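PDB 6ERC: peroxinectin A from Dictyostelium discoideum, which uses hydrogen peroxide to oxidise phenolic donors, and also iodide and thiocyanate, as a secreted haem peroxidase. Local coordinates for residues E10-Q15 and A467-W472; L146-D151 and N289-N294; G171-M176 and R233-F238; R167-G172 and W245-V250. All blocks are in the same frame, centred on the assembly; numbering follows the deposited sequence.

Contact 1. Residues E10-Q15 and A467-W472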
loop_
_atom_site.group_PDB
_atom_site.type_symbol
_atom_site.label_atom_id
_atom_site.label_comp_id
_atom_site.label_asym_id
_atom_site.label_seq_id
_atom_site.Cartn_x
_atom_site.Cartn_y
_atom_site.Cartn_z
ATOM N N GLU A 10 16.694 3.377 10.747
ATOM C CA GLU A 10 17.435 3.172 11.981
ATOM C C GLU A 10 17.877 4.513 12.559
ATOM O O GLU A 10 17.915 5.539 11.874
ATOM C CB GLU A 10 18.641 2.259 11.749
ATOM C CG GLU A 10 19.685 2.790 10.782
ATOM C CD GLU A 10 20.763 1.757 10.475
ATOM O OE1 GLU A 10 21.383 1.234 11.430
ATOM O OE2 GLU A 10 20.984 1.454 9.281
ATOM N N GLY A 11 18.203 4.494 13.851
ATOM C CA GLY A 11 18.465 5.706 14.592
ATOM C C GLY A 11 17.229 6.433 15.070
ATOM O O GLY A 11 17.352 7.382 15.854
ATOM N N ASN A 12 16.039 6.019 14.631
ATOM C CA ASN A 12 14.815 6.693 15.053
ATOM C C ASN A 12 14.544 6.458 16.534
ATOM O O ASN A 12 14.053 7.353 17.231
ATOM C CB ASN A 12 13.642 6.207 14.205
ATOM C CG ASN A 12 12.431 7.101 14.319
ATOM O OD1 ASN A 12 11.786 7.162 15.363
ATOM N ND2 ASN A 12 12.106 7.794 13.235
ATOM N N ASN A 13 14.848 5.262 17.027
ATOM C CA ASN A 13 14.728 4.934 18.442
ATOM C C ASN A 13 16.129 4.808 19.024
ATOM O O ASN A 13 16.911 3.954 18.591
ATOM C CB ASN A 13 13.938 3.641 18.645
ATOM C CG ASN A 13 13.540 3.428 20.089
ATOM O OD1 ASN A 13 14.294 2.856 20.877
ATOM N ND2 ASN A 13 12.349 3.898 20.449
ATOM N N LYS A 14 16.442 5.658 20.004
ATOM C CA LYS A 14 17.792 5.688 20.557
ATOM C C LYS A 14 18.144 4.362 21.219
ATOM O O LYS A 14 19.227 3.809 20.994
ATOM C CB LYS A 14 17.918 6.840 21.553
ATOM C CG LYS A 14 17.780 8.216 20.926
ATOM C CD LYS A 14 17.812 9.311 21.982
ATOM C CE LYS A 14 17.814 10.701 21.356
ATOM N NZ LYS A 14 19.081 10.996 20.621
ATOM N N GLN A 15 17.232 3.828 22.034
ATOM C CA GLN A 15 17.537 2.626 22.802
ATOM C C GLN A 15 17.606 1.392 21.910
ATOM O O GLN A 15 18.349 0.450 22.213
ATOM C CB GLN A 15 16.492 2.425 23.903
ATOM C CG GLN A 15 16.453 3.535 24.954
ATOM C CD GLN A 15 15.813 4.831 24.449
ATOM O OE1 GLN A 15 15.156 4.854 23.402
ATOM N NE2 GLN A 15 16.011 5.919 25.195
ATOM N N ALA A 467 3.165 7.245 17.383
ATOM C CA ALA A 467 3.692 7.365 18.738
ATOM C C ALA A 467 5.141 6.906 18.828
ATOM O O ALA A 467 5.916 7.464 19.613
ATOM C CB ALA A 467 2.821 6.565 19.705
ATOM N N GLY A 468 5.521 5.900 18.048
ATOM C CA GLY A 468 6.883 5.408 18.057
ATOM C C GLY A 468 7.841 6.154 17.161
ATOM O O GLY A 468 9.006 5.760 17.050
ATOM N N ASP A 469 7.388 7.226 16.517
ATOM C CA ASP A 469 8.212 7.995 15.595
ATOM C C ASP A 469 8.818 9.185 16.333
ATOM O O ASP A 469 8.091 10.066 16.809
ATOM C CB ASP A 469 7.386 8.460 14.396
ATOM C CG ASP A 469 8.238 9.061 13.298
ATOM O OD1 ASP A 469 9.444 9.291 13.527
ATOM O OD2 ASP A 469 7.702 9.299 12.197
ATOM N N ARG A 470 10.151 9.204 16.425
ATOM C CA ARG A 470 10.842 10.287 17.115
ATOM C C ARG A 470 10.831 11.572 16.295
ATOM O O ARG A 470 10.919 12.667 16.860
ATOM C CB ARG A 470 12.280 9.860 17.431
ATOM C CG ARG A 470 13.070 10.858 18.268
ATOM C CD ARG A 470 14.377 10.254 18.776
ATOM N NE ARG A 470 15.314 9.943 17.697
ATOM C CZ ARG A 470 16.305 10.736 17.291
ATOM N NH1 ARG A 470 16.515 11.910 17.867
ATOM N NH2 ARG A 470 17.095 10.349 16.299
ATOM N N PHE A 471 10.712 11.460 14.972
ATOM C CA PHE A 471 10.684 12.609 14.079
ATOM C C PHE A 471 9.266 12.986 13.654
ATOM O O PHE A 471 9.089 13.641 12.621
ATOM C CB PHE A 471 11.539 12.330 12.841
ATOM C CG PHE A 471 13.016 12.244 13.118
ATOM C CD1 PHE A 471 13.566 11.107 13.686
ATOM C CD2 PHE A 471 13.859 13.295 12.785
ATOM C CE1 PHE A 471 14.924 11.024 13.932
ATOM C CE2 PHE A 471 15.217 13.215 13.027
ATOM C CZ PHE A 471 15.750 12.079 13.600
ATOM N N TRP A 472 8.252 12.579 14.418
ATOM C CA TRP A 472 6.880 12.913 14.060
ATOM C C TRP A 472 6.694 14.425 14.061
ATOM O O TRP A 472 7.154 15.125 14.968
ATOM C CB TRP A 472 5.896 12.253 15.027
ATOM C CG TRP A 472 4.475 12.419 14.595
ATOM C CD1 TRP A 472 3.541 13.251 15.140
ATOM C CD2 TRP A 472 3.829 11.748 13.508
ATOM N NE1 TRP A 472 2.350 13.136 14.462
ATOM C CE2 TRP A 472 2.504 12.220 13.453
ATOM C CE3 TRP A 472 4.245 10.792 12.576
ATOM C CZ2 TRP A 472 1.590 11.765 12.508
ATOM C CZ3 TRP A 472 3.338 10.343 11.639
ATOM C CH2 TRP A 472 2.027 10.830 11.610
HETATM O O HOH W 1 11.711 5.841 17.951
#

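Contact 2. Residues L146-D151 and N289-N294. With NA (sodium ion), chain K.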
loop_
_atom_site.group_PDB
_atom_site.type_symbol
_atom_site.label_atom_id
_atom_site.label_comp_id
_atom_site.label_asym_id
_atom_site.label_seq_id
_atom_site.Cartn_x
_atom_site.Cartn_y
_atom_site.Cartn_z
ATOM N N LEU A 146 11.440 -2.724 3.826
ATOM C CA LEU A 146 11.164 -1.302 3.714
ATOM C C LEU A 146 11.120 -0.713 5.116
ATOM O O LEU A 146 10.762 -1.399 6.076
ATOM C CB LEU A 146 9.842 -1.044 2.985
ATOM C CG LEU A 146 9.792 0.166 2.055
ATOM C CD1 LEU A 146 10.597 -0.090 0.791
ATOM C CD2 LEU A 146 8.354 0.501 1.713
ATOM N N GLY A 147 11.494 0.560 5.226
ATOM C CA GLY A 147 11.423 1.245 6.500
ATOM C C GLY A 147 9.995 1.364 6.992
ATOM O O GLY A 147 9.102 1.748 6.232
ATOM N N SER A 148 9.765 1.040 8.265
ATOM C CA SER A 148 8.414 1.028 8.810
ATOM C C SER A 148 7.864 2.425 9.065
ATOM O O SER A 148 6.647 2.580 9.213
ATOM C CB SER A 148 8.385 0.228 10.114
ATOM O OG SER A 148 8.775 -1.115 9.890
ATOM N N TYR A 149 8.725 3.437 9.123
ATOM C CA TYR A 149 8.282 4.796 9.390
ATOM C C TYR A 149 7.788 5.463 8.114
ATOM O O TYR A 149 8.272 5.186 7.014
ATOM C CB TYR A 149 9.418 5.623 9.996
ATOM C CG TYR A 149 9.956 5.067 11.295
ATOM C CD1 TYR A 149 9.351 5.373 12.506
ATOM C CD2 TYR A 149 11.071 4.241 11.308
ATOM C CE1 TYR A 149 9.838 4.867 13.696
ATOM C CE2 TYR A 149 11.566 3.731 12.494
ATOM C CZ TYR A 149 10.947 4.046 13.685
ATOM O OH TYR A 149 11.438 3.538 14.867
ATOM N N ILE A 150 6.802 6.341 8.273
ATOM C CA ILE A 150 6.368 7.207 7.183
ATOM C C ILE A 150 7.426 8.293 7.035
ATOM O O ILE A 150 7.388 9.313 7.732
ATOM C CB ILE A 150 4.970 7.794 7.449
ATOM C CG1 ILE A 150 3.936 6.665 7.532
ATOM C CG2 ILE A 150 4.583 8.775 6.352
ATOM C CD1 ILE A 150 2.582 7.092 8.055
ATOM N N ASP A 151 8.387 8.070 6.132
ATOM C CA ASP A 151 9.601 8.875 6.073
ATOM C C ASP A 151 9.935 9.313 4.650
ATOM O O ASP A 151 11.083 9.675 4.374
ATOM C CB ASP A 151 10.778 8.101 6.675
ATOM C CG ASP A 151 11.009 6.759 5.996
ATOM O OD1 ASP A 151 10.235 6.402 5.081
ATOM O OD2 ASP A 151 11.967 6.059 6.382
ATOM N N ASN A 289 6.949 0.559 19.650
ATOM C CA ASN A 289 7.613 0.048 18.458
ATOM C C ASN A 289 6.754 0.369 17.241
ATOM O O ASN A 289 5.604 -0.073 17.153
ATOM C CB ASN A 289 7.852 -1.457 18.571
ATOM C CG ASN A 289 8.651 -2.012 17.408
ATOM O OD1 ASN A 289 9.099 -1.271 16.536
ATOM N ND2 ASN A 289 8.843 -3.323 17.396
ATOM N N ALA A 290 7.312 1.144 16.311
ATOM C CA ALA A 290 6.601 1.537 15.103
ATOM C C ALA A 290 6.636 0.474 14.013
ATOM O O ALA A 290 5.980 0.654 12.981
ATOM C CB ALA A 290 7.190 2.839 14.556
ATOM N N GLN A 291 7.380 -0.615 14.212
ATOM C CA GLN A 291 7.491 -1.658 13.202
ATOM C C GLN A 291 6.109 -2.130 12.764
ATOM O O GLN A 291 5.182 -2.222 13.573
ATOM C CB GLN A 291 8.301 -2.833 13.754
ATOM C CG GLN A 291 8.596 -3.937 12.748
ATOM C CD GLN A 291 9.697 -3.570 11.777
ATOM O OE1 GLN A 291 10.637 -2.855 12.127
ATOM N NE2 GLN A 291 9.591 -4.060 10.548
ATOM N N VAL A 292 5.974 -2.425 11.470
ATOM C CA VAL A 292 4.691 -2.856 10.930
ATOM C C VAL A 292 4.365 -4.258 11.431
ATOM O O VAL A 292 5.252 -5.108 11.587
ATOM C CB VAL A 292 4.711 -2.808 9.392
ATOM C CG1 VAL A 292 3.412 -3.378 8.813
ATOM C CG2 VAL A 292 4.932 -1.383 8.907
ATOM N N SER A 293 3.085 -4.508 11.684
ATOM C CA SER A 293 2.632 -5.827 12.095
ATOM C C SER A 293 2.348 -6.687 10.873
ATOM O O SER A 293 1.920 -6.199 9.824
ATOM C CB SER A 293 1.374 -5.732 12.957
ATOM O OG SER A 293 0.262 -5.328 12.178
ATOM N N ASN A 294 2.586 -7.990 11.026
ATOM C CA ASN A 294 2.380 -8.915 9.919
ATOM C C ASN A 294 0.925 -8.937 9.478
ATOM O O ASN A 294 0.640 -9.072 8.283
ATOM C CB ASN A 294 2.836 -10.315 10.323
ATOM C CG ASN A 294 3.299 -11.136 9.145
ATOM O OD1 ASN A 294 2.586 -11.274 8.150
ATOM N ND2 ASN A 294 4.509 -11.675 9.241
HETATM NA NA NA K . 9.241 4.147 5.161
HETATM O O HOH W 2 9.745 2.664 17.085
#

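Contact 3. Residues G171-M176 and R233-F238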
loop_
_atom_site.group_PDB
_atom_site.type_symbol
_atom_site.label_atom_id
_atom_site.label_comp_id
_atom_site.label_asym_id
_atom_site.label_seq_id
_atom_site.Cartn_x
_atom_site.Cartn_y
_atom_site.Cartn_z
ATOM N N GLY A 171 20.568 23.413 -5.637
ATOM C CA GLY A 171 19.431 24.045 -4.995
ATOM C C GLY A 171 18.602 23.111 -4.146
ATOM O O GLY A 171 17.477 23.457 -3.776
ATOM N N GLY A 172 19.129 21.932 -3.822
ATOM C CA GLY A 172 18.402 20.969 -3.018
ATOM C C GLY A 172 17.188 20.376 -3.698
ATOM O O GLY A 172 16.251 19.951 -3.015
ATOM N N GLU A 173 17.182 20.324 -5.024
ATOM C CA GLU A 173 16.014 19.912 -5.784
ATOM C C GLU A 173 16.130 18.456 -6.226
ATOM O O GLU A 173 17.204 17.849 -6.188
ATOM C CB GLU A 173 15.824 20.817 -7.005
ATOM C CG GLU A 173 15.597 22.276 -6.648
ATOM C CD GLU A 173 15.349 23.150 -7.863
ATOM O OE1 GLU A 173 14.595 22.720 -8.762
ATOM O OE2 GLU A 173 15.912 24.266 -7.920
ATOM N N MET A 174 14.995 17.903 -6.646
ATOM C CA MET A 174 14.917 16.548 -7.172
ATOM C C MET A 174 14.995 16.575 -8.693
ATOM O O MET A 174 14.450 17.477 -9.333
ATOM C CB MET A 174 13.616 15.867 -6.741
ATOM C CG MET A 174 13.467 15.672 -5.241
ATOM S SD MET A 174 14.692 14.550 -4.538
ATOM C CE MET A 174 14.170 12.990 -5.246
ATOM N N LYS A 175 15.666 15.580 -9.268
ATOM C CA LYS A 175 15.690 15.446 -10.718
ATOM C C LYS A 175 14.269 15.352 -11.259
ATOM O O LYS A 175 13.368 14.800 -10.621
ATOM C CB LYS A 175 16.484 14.208 -11.139
ATOM C CG LYS A 175 17.984 14.298 -10.899
ATOM C CD LYS A 175 18.692 13.044 -11.406
ATOM C CE LYS A 175 20.189 13.099 -11.154
ATOM N NZ LYS A 175 20.862 11.820 -11.518
ATOM N N MET A 176 14.073 15.893 -12.457
ATOM C CA MET A 176 12.744 15.998 -13.034
ATOM C C MET A 176 12.864 15.959 -14.549
ATOM O O MET A 176 13.903 16.315 -15.113
ATOM C CB MET A 176 12.056 17.292 -12.581
ATOM C CG MET A 176 10.585 17.155 -12.224
ATOM S SD MET A 176 10.237 15.953 -10.922
ATOM C CE MET A 176 11.200 16.619 -9.573
ATOM N N ARG A 233 9.397 23.092 -5.332
ATOM C CA ARG A 233 8.842 24.409 -5.050
ATOM C C ARG A 233 9.355 24.936 -3.714
ATOM O O ARG A 233 9.790 26.089 -3.612
ATOM C CB ARG A 233 7.316 24.339 -5.061
ATOM C CG ARG A 233 6.623 25.689 -5.055
ATOM C CD ARG A 233 5.117 25.528 -4.984
ATOM N NE ARG A 233 4.710 24.842 -3.760
ATOM C CZ ARG A 233 4.574 25.435 -2.578
ATOM N NH1 ARG A 233 4.808 26.733 -2.448
ATOM N NH2 ARG A 233 4.204 24.727 -1.520
ATOM N N LEU A 234 9.325 24.095 -2.677
ATOM C CA LEU A 234 9.822 24.515 -1.371
ATOM C C LEU A 234 11.330 24.727 -1.382
ATOM O O LEU A 234 11.835 25.604 -0.672
ATOM C CB LEU A 234 9.445 23.485 -0.306
ATOM C CG LEU A 234 7.961 23.356 0.039
ATOM C CD1 LEU A 234 7.762 22.248 1.054
ATOM C CD2 LEU A 234 7.395 24.656 0.574
ATOM N N ALA A 235 12.066 23.940 -2.168
ATOM C CA ALA A 235 13.512 24.117 -2.235
ATOM C C ALA A 235 13.872 25.488 -2.793
ATOM O O ALA A 235 14.804 26.139 -2.308
ATOM C CB ALA A 235 14.137 23.012 -3.086
ATOM N N ARG A 236 13.144 25.944 -3.814
ATOM C CA ARG A 236 13.397 27.265 -4.376
ATOM C C ARG A 236 13.095 28.368 -3.369
ATOM O O ARG A 236 13.765 29.407 -3.365
ATOM C CB ARG A 236 12.568 27.452 -5.646
ATOM C CG ARG A 236 13.021 26.568 -6.797
ATOM C CD ARG A 236 11.868 26.171 -7.713
ATOM N NE ARG A 236 12.295 25.188 -8.710
ATOM C CZ ARG A 236 11.470 24.425 -9.423
ATOM N NH1 ARG A 236 10.155 24.510 -9.257
ATOM N NH2 ARG A 236 11.965 23.564 -10.302
ATOM N N LYS A 237 12.092 28.164 -2.513
ATOM C CA LYS A 237 11.805 29.132 -1.461
ATOM C C LYS A 237 12.926 29.164 -0.429
ATOM O O LYS A 237 13.434 30.236 -0.084
ATOM C CB LYS A 237 10.469 28.791 -0.798
ATOM C CG LYS A 237 10.152 29.591 0.460
ATOM C CD LYS A 237 8.867 29.091 1.096
ATOM C CE LYS A 237 8.756 29.489 2.553
ATOM N NZ LYS A 237 7.580 28.828 3.185
ATOM N N PHE A 238 13.320 27.994 0.082
ATOM C CA PHE A 238 14.393 27.945 1.068
ATOM C C PHE A 238 15.703 28.451 0.483
ATOM O O PHE A 238 16.521 29.033 1.203
ATOM C CB PHE A 238 14.569 26.519 1.594
ATOM C CG PHE A 238 13.357 25.968 2.292
ATOM C CD1 PHE A 238 12.477 26.804 2.959
ATOM C CD2 PHE A 238 13.102 24.607 2.283
ATOM C CE1 PHE A 238 11.365 26.292 3.600
ATOM C CE2 PHE A 238 11.993 24.090 2.923
ATOM C CZ PHE A 238 11.124 24.933 3.583
#

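Contact 4. Residues R167-G172 and W245-V250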
loop_
_atom_site.group_PDB
_atom_site.type_symbol
_atom_site.label_atom_id
_atom_site.label_comp_id
_atom_site.label_asym_id
_atom_site.label_seq_id
_atom_site.Cartn_x
_atom_site.Cartn_y
_atom_site.Cartn_z
ATOM N N ARG A 167 18.272 13.062 -6.911
ATOM C CA ARG A 167 18.222 14.504 -6.730
ATOM C C ARG A 167 19.287 15.182 -7.581
ATOM O O ARG A 167 20.340 14.605 -7.868
ATOM C CB ARG A 167 18.399 14.884 -5.256
ATOM C CG ARG A 167 19.623 14.286 -4.596
ATOM C CD ARG A 167 19.635 14.540 -3.098
ATOM N NE ARG A 167 20.498 15.662 -2.746
ATOM C CZ ARG A 167 20.953 15.904 -1.520
ATOM N NH1 ARG A 167 20.630 15.104 -0.511
ATOM N NH2 ARG A 167 21.737 16.945 -1.304
ATOM N N SER A 168 18.992 16.420 -7.986
ATOM C CA SER A 168 19.870 17.145 -8.898
ATOM C C SER A 168 21.163 17.591 -8.234
ATOM O O SER A 168 22.133 17.881 -8.939
ATOM C CB SER A 168 19.147 18.367 -9.467
ATOM O OG SER A 168 18.810 19.285 -8.442
ATOM N N LEU A 169 21.204 17.649 -6.903
ATOM C CA LEU A 169 22.357 18.151 -6.165
ATOM C C LEU A 169 22.607 19.631 -6.431
ATOM O O LEU A 169 23.738 20.110 -6.294
ATOM C CB LEU A 169 23.617 17.338 -6.488
ATOM C CG LEU A 169 23.500 15.821 -6.316
ATOM C CD1 LEU A 169 24.756 15.135 -6.810
ATOM C CD2 LEU A 169 23.235 15.451 -4.869
ATOM N N SER A 170 21.562 20.360 -6.813
ATOM C CA SER A 170 21.644 21.790 -7.084
ATOM C C SER A 170 20.391 22.430 -6.515
ATOM O O SER A 170 19.278 22.023 -6.862
ATOM C CB SER A 170 21.760 22.068 -8.585
ATOM O OG SER A 170 22.843 21.354 -9.158
ATOM N N GLY A 171 20.568 23.413 -5.637
ATOM C CA GLY A 171 19.431 24.045 -4.995
ATOM C C GLY A 171 18.602 23.111 -4.146
ATOM O O GLY A 171 17.477 23.457 -3.776
ATOM N N GLY A 172 19.129 21.932 -3.822
ATOM C CA GLY A 172 18.402 20.969 -3.018
ATOM C C GLY A 172 17.188 20.376 -3.698
ATOM O O GLY A 172 16.251 19.951 -3.015
ATOM N N TRP A 245 22.546 28.485 2.800
ATOM C CA TRP A 245 22.356 27.040 2.859
ATOM C C TRP A 245 22.857 26.375 1.582
ATOM O O TRP A 245 22.462 26.754 0.476
ATOM C CB TRP A 245 20.880 26.714 3.062
ATOM C CG TRP A 245 20.348 27.029 4.423
ATOM C CD1 TRP A 245 21.040 27.542 5.482
ATOM C CD2 TRP A 245 19.003 26.841 4.875
ATOM N NE1 TRP A 245 20.206 27.687 6.565
ATOM C CE2 TRP A 245 18.949 27.264 6.217
ATOM C CE3 TRP A 245 17.837 26.358 4.274
ATOM C CZ2 TRP A 245 17.776 27.216 6.969
ATOM C CZ3 TRP A 245 16.673 26.314 5.020
ATOM C CH2 TRP A 245 16.652 26.738 6.353
ATOM N N ASP A 246 23.715 25.370 1.736
ATOM C CA ASP A 246 24.191 24.609 0.591
ATOM C C ASP A 246 23.096 23.661 0.095
ATOM O O ASP A 246 21.990 23.594 0.640
ATOM C CB ASP A 246 25.467 23.849 0.951
ATOM C CG ASP A 246 25.282 22.902 2.122
ATOM O OD1 ASP A 246 24.128 22.536 2.434
ATOM O OD2 ASP A 246 26.300 22.527 2.741
ATOM N N ASP A 247 23.418 22.917 -0.967
ATOM C CA ASP A 247 22.438 22.030 -1.586
ATOM C C ASP A 247 21.900 21.008 -0.592
ATOM O O ASP A 247 20.702 20.701 -0.591
ATOM C CB ASP A 247 23.065 21.324 -2.787
ATOM C CG ASP A 247 22.268 20.114 -3.234
ATOM O OD1 ASP A 247 21.208 20.295 -3.870
ATOM O OD2 ASP A 247 22.702 18.981 -2.943
ATOM N N GLU A 248 22.769 20.463 0.260
ATOM C CA GLU A 248 22.333 19.432 1.198
ATOM C C GLU A 248 21.344 19.986 2.215
ATOM O O GLU A 248 20.371 19.310 2.569
ATOM C CB GLU A 248 23.545 18.823 1.903
ATOM C CG GLU A 248 23.218 17.652 2.825
ATOM C CD GLU A 248 22.683 16.430 2.083
ATOM O OE1 GLU A 248 22.891 16.326 0.854
ATOM O OE2 GLU A 248 22.054 15.569 2.732
ATOM N N ARG A 249 21.571 21.209 2.702
ATOM C CA ARG A 249 20.677 21.775 3.709
ATOM C C ARG A 249 19.313 22.104 3.116
ATOM O O ARG A 249 18.282 21.877 3.760
ATOM C CB ARG A 249 21.303 23.026 4.329
ATOM C CG ARG A 249 20.427 23.728 5.374
ATOM C CD ARG A 249 20.122 22.834 6.572
ATOM N NE ARG A 249 19.144 23.436 7.477
ATOM C CZ ARG A 249 19.434 24.331 8.418
ATOM N NH1 ARG A 249 20.682 24.749 8.594
ATOM N NH2 ARG A 249 18.467 24.818 9.187
ATOM N N VAL A 250 19.282 22.654 1.902
ATOM C CA VAL A 250 18.002 22.961 1.272
ATOM C C VAL A 250 17.220 21.680 1.027
ATOM O O VAL A 250 16.001 21.628 1.233
ATOM C CB VAL A 250 18.217 23.749 -0.032
ATOM C CG1 VAL A 250 16.882 24.034 -0.712
ATOM C CG2 VAL A 250 18.952 25.048 0.248
HETATM O O HOH W 3 19.715 17.931 -4.398
#

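Contact 1. Residues E10-Q15 and A467-W472
Asn-12 and Arg-470 face each other with their CA atoms 5.7 Å apart, where a loop near the N-terminus meets the type I beta turn from Asp-469 to Trp-472. The Asn-12 amide works with both ends: its OD1 accepts from Arg-470 N at 2.8 Å in a nearly straight bond (175°), and its ND2 donates to Asp-469 OD1 at 3.1 Å. Phe-471 N reaches the same oxygen from the opposite face of its plane, at 2.9 Å, and this second bond closes an Asx turn within the beta turn; Asp-469 OD2 is salt-bridged to Arg-5. The turn follows helix 452-467, and the loop 10-15 precedes strand 24-25. Arg-470, bent at chi3 (66°), folds its guanidinium along that loop, where NE reaches Asn-12 O at 2.9 Å and NH2 reaches Gly-11 O at 3.0 Å. A lysine in place of Arg-470 would probably leave at least one of these carbonyls without its donor. Glycine suits position 11 because a CB would press on the preceding carbonyl. Lys-14 NZ lies over one guanidinium face, 3.9 Å from Arg-470 NH1, a like-charge approach that Glu-3, salt-bridged to Arg-470 NH2, probably eases.

Contact 2. Residues L146-D151 and N289-N294
Tyr-149 leans on Ala-290 where the sodium-binding loop of the peroxidase passes the segment 289-294. Its carbonyl O binds the metal at 2.3 Å. From CB the side chain turns with CG anti to the carbonyl carbon (chi1 -59°), which swings the ring round until its CD1-CE1 side meets Ala-290. Of the ring atoms, CD1 comes to 3.9 Å from Ala-290 CB and CE1 to 3.4 Å from the same methyl, which meets the ring obliquely; CZ lies slightly farther from it than CE1. The small methyl of alanine suits so close an approach to the ring. At the tip, the OH accepts a proton from a water at 2.9 Å, and this water in turn accepts from Ala-290 N at 3.0 Å, while the hydroxyl's own proton goes to Gln-19 O. Tyrosine thus supplies both an apolar wall and a polar end.

Beside it, Ser-148 points its CB at the other segment, and its OG takes a weak bond from Val-292 N at 3.5 Å. Ahead of Val-292, an Asx turn shapes the chain, with Asn-289 OD1 accepting from Gln-291 N. The sodium is also held by Gly-147 O at 2.6 Å and Asp-151 OD1 at 2.5 Å, with Asn-82 O and Asn-153 OD1 completing the site. In mammalian relatives such as myeloperoxidase, calcium occupies the corresponding loop beside the distal histidine. A CB on Gly-147 would crowd the ion. With one carboxylate among five oxygen ligands, the ion probably polarises the neutral carbonyls and fixes the backbone from which Ser-148 and Tyr-149 reach across.

Contact 3. Residues G171-M176 and R233-F238
Glu-173 OE1 lies 3.2 Å from Arg-236 NH2 in a salt bridge whose hydrogen bond is weak, the angle at the proton being only 127°. The two side chains cross at about a right angle and the carboxylate plane stands 90° to the guanidinium, so the groups do not pair flat with two parallel bonds. OE1 meets the guanidinium obliquely, and NE stays a little farther away than NH2. Glu-173 arrives with its CG anti to its carbonyl carbon (chi1 -61°) and extends from there, which brings the charged end over the helix surface; the long arginine side chain reaches it from the next position along the helix after Ala-235.

Next to the charge pair, the methyl of Ala-235 packs against backbone carbonyls and the Glu-173 chain. Helix 218-241 is one of the long helices of the peroxidase fold, in which helices far outweigh strands, and the loop 171-176 runs against it on the way to the small antiparallel hairpin of strands 177-179 and 182-184. Ala-235 CB touches Gly-171 O at 3.4 Å, with Gly-172 O and then Glu-173 CG slightly farther off. A small residue suits the helix here because the CA atoms of Gly-172 and Ala-235 are only 5.9 Å apart. Both glycines have positive phi, a conformation that costs other residues more, and a CB on Gly-171 would be crowded by Glu-173 OE2. Just beyond Glu-173, Met-174 N bonds to Asn-232 OD1, a second tie to the same helix, while Ala-235 also touches Ser-254 of helix 247-275.

Contact 4. Residues R167-G172 and W245-V250
The N-terminal turn of helix 247-275, capped by Asp-246 OD1 accepting from Arg-249 N, receives the loop 167-172 through a salt-bridge network of Arg-167, Asp-247 and Glu-248. Arg-167 NH2 meets Asp-247 OD2 at 2.8 Å in its own guanidinium plane (159° at the proton), although it approaches from above the carboxylate. Glu-248 OE1 takes the other edge, between NH2 and NH1; its salt bridge to NH2 is modelled implausibly short, so the exact length is doubtful. Arginine suits the place because one flat group serves both acids. With an alanine here, the Asp-247 and Glu-248 carboxylates would probably be left close together without their shared cation. Asp-247 OD1 accepts from Gly-172 N at 2.6 Å on its anti side, somewhat out of the carboxylate plane; a water that accepts from Arg-167 NE also donates to OD1, at 2.8 Å. With CG anti to the backbone N (chi1 163°), the Asp-247 carboxylate reaches into the bend of the loop. Glycine suits position 172, where a CB would run into Val-250 CB and phi is positive. Val-250 CG1 packs on Gly-171 O at 3.2 Å, and Val-250 also touches Ala-235 and Phe-238, so the loop lies where helices 218-241 and 247-275 come together.

The four contacts form two clusters, with about 25 to 28 Å between the centres of one and those of the other. Contacts 1 and 2 have centres 11 Å apart and touch where Asn-12 OD1 comes to 3.4 Å from Tyr-149 CE1. Contacts 3 and 4 share Gly-171 and Gly-172, their centres 7 Å apart. A probable hydrogen bond of 2.9 Å joins Glu-173 O to Ser-168 N, and the successive helices 218-241 and 247-275 meet there. Contact 2 is the one near the haem: the Val-292 side chain is about 7 Å from it and about 11 Å from that of His-81, the predicted proton acceptor. Contact 1 closes the chain loop within which the others are nested.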